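Local coordinates for NO-binding heme-dependent sensor protein (Shewanella oneidensis, PDB 4U9B) that senses nitric oxide as an H-NOX gas sensor, binding the gas at the iron of its heme, at residues Met19-Glu24 with Ala55-Met60. Sequence-based numbering, arbitrary orientation.
Sequences MSVWNE and AQRLNM
Arg57 and Glu24 reach for each other from opposite directions and meet in a salt bridge. On the arginine side, CG lies anti to the carbonyl carbon (chi1 -75°) and the chain then runs straight from CG to NE. Glu24, its CG anti to the backbone N and its chain extended beyond it, covers the rest of the distance. The two charged groups meet loosely and obliquely: Arg57 NH2 lies 3.3 Å from Glu24 OE2 in the salt bridge, and Arg57 NH1 makes a weak hydrogen bond of 3.4 Å to Glu24 OE1. Their planes are turned 52° apart, too far for the flat two-pronged pairing. CG1 of Val21 lies 4.2 Å from Arg57 NH1. The stronger partner of Arg57 is Asp53, one turn back on the same helix, in a salt bridge to NE. With an alanine at Glu24, the guanidinium would probably lose its carboxylate partner on helix 19-29 and leave Arg57 tied to its own helix through Asp53. Away from the heme and zinc sites, the arrangement is a surface interhelical salt bridge, linking helix 19-29 to the C-terminal end of helix 44-58, which a Schellman motif with Asn59 at C-prime closes.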
# COMPACT_ATOMS: atom_id res chain seq x y z
N MET A 19 18.77 -8.86 8.27
CA MET A 19 18.87 -9.44 6.94
C MET A 19 18.67 -10.96 6.94
O MET A 19 18.09 -11.51 6.00
CB MET A 19 20.22 -9.04 6.31
CG MET A 19 20.47 -9.53 4.88
SD MET A 19 19.28 -9.01 3.65
CE MET A 19 19.74 -7.30 3.50
N SER A 20 19.15 -11.65 7.99
CA SER A 20 19.02 -13.11 8.06
C SER A 20 17.55 -13.53 8.06
O SER A 20 17.18 -14.51 7.41
CB SER A 20 19.74 -13.67 9.31
OG SER A 20 19.13 -13.25 10.53
N VAL A 21 16.73 -12.78 8.77
CA VAL A 21 15.29 -13.01 8.78
C VAL A 21 14.69 -12.81 7.39
O VAL A 21 13.87 -13.61 6.93
CB VAL A 21 14.60 -12.07 9.78
CG1 VAL A 21 13.08 -12.10 9.61
CG2 VAL A 21 14.99 -12.46 11.20
N TRP A 22 15.08 -11.73 6.71
CA TRP A 22 14.61 -11.49 5.36
C TRP A 22 15.03 -12.62 4.42
O TRP A 22 14.21 -13.12 3.65
CB TRP A 22 15.14 -10.15 4.83
CG TRP A 22 14.87 -9.94 3.38
CD1 TRP A 22 15.77 -10.01 2.36
CD2 TRP A 22 13.60 -9.65 2.77
NE1 TRP A 22 15.15 -9.77 1.16
CE2 TRP A 22 13.81 -9.55 1.38
CE3 TRP A 22 12.31 -9.46 3.27
CZ2 TRP A 22 12.79 -9.27 0.49
CZ3 TRP A 22 11.29 -9.18 2.38
CH2 TRP A 22 11.53 -9.09 1.00
N ASN A 23 16.28 -13.05 4.51
CA ASN A 23 16.75 -14.12 3.65
C ASN A 23 16.06 -15.44 3.99
O ASN A 23 15.77 -16.23 3.09
CB ASN A 23 18.27 -14.26 3.74
CG ASN A 23 19.00 -13.20 2.93
OD1 ASN A 23 18.51 -12.73 1.90
ND2 ASN A 23 20.18 -12.82 3.40
N GLU A 24 15.78 -15.67 5.27
CA GLU A 24 15.03 -16.86 5.66
C GLU A 24 13.65 -16.84 5.00
O GLU A 24 13.21 -17.85 4.45
CB GLU A 24 14.86 -16.95 7.18
CG GLU A 24 14.12 -18.22 7.63
CD GLU A 24 13.71 -18.19 9.08
OE1 GLU A 24 14.01 -17.20 9.78
OE2 GLU A 24 13.06 -19.17 9.53
N ALA A 55 3.27 -12.16 10.24
CA ALA A 55 2.10 -11.98 11.09
C ALA A 55 1.94 -13.14 12.07
O ALA A 55 1.68 -12.93 13.25
CB ALA A 55 0.85 -11.84 10.24
N GLN A 56 2.11 -14.37 11.58
CA GLN A 56 1.94 -15.54 12.44
C GLN A 56 3.05 -15.61 13.49
O GLN A 56 2.82 -16.07 14.61
CB GLN A 56 1.92 -16.83 11.61
CG GLN A 56 1.75 -18.08 12.48
CD GLN A 56 1.29 -19.30 11.70
OE1 GLN A 56 0.68 -19.19 10.64
NE2 GLN A 56 1.58 -20.48 12.24
N ARG A 57 4.24 -15.14 13.13
CA ARG A 57 5.35 -15.11 14.08
C ARG A 57 5.05 -14.16 15.23
O ARG A 57 5.38 -14.44 16.38
CB ARG A 57 6.64 -14.68 13.38
CG ARG A 57 7.26 -15.76 12.51
CD ARG A 57 8.52 -15.26 11.80
NE ARG A 57 8.91 -16.18 10.73
CZ ARG A 57 10.16 -16.34 10.30
NH1 ARG A 57 11.16 -15.67 10.85
NH2 ARG A 57 10.41 -17.20 9.32
N LEU A 58 4.41 -13.04 14.90
CA LEU A 58 4.04 -12.04 15.89
C LEU A 58 2.67 -12.33 16.50
O LEU A 58 2.22 -11.61 17.40
CB LEU A 58 4.06 -10.65 15.26
CG LEU A 58 5.41 -10.23 14.68
CD1 LEU A 58 5.28 -9.01 13.78
CD2 LEU A 58 6.40 -9.95 15.80
N ASN A 59 2.01 -13.37 16.01
CA ASN A 59 0.70 -13.77 16.50
C ASN A 59 -0.33 -12.65 16.33
O ASN A 59 -1.22 -12.48 17.17
CB ASN A 59 0.78 -14.19 17.97
CG ASN A 59 -0.30 -15.19 18.36
OD1 ASN A 59 -0.77 -15.98 17.53
ND2 ASN A 59 -0.70 -15.16 19.62
N MET A 60 -0.18 -11.89 15.25
CA MET A 60 -1.08 -10.78 14.93
C MET A 60 -2.00 -11.11 13.76
O MET A 60 -1.69 -11.99 12.95
CB MET A 60 -0.30 -9.53 14.56
CG MET A 60 0.53 -8.93 15.65
SD MET A 60 1.60 -7.64 14.97
CE MET A 60 0.42 -6.58 14.14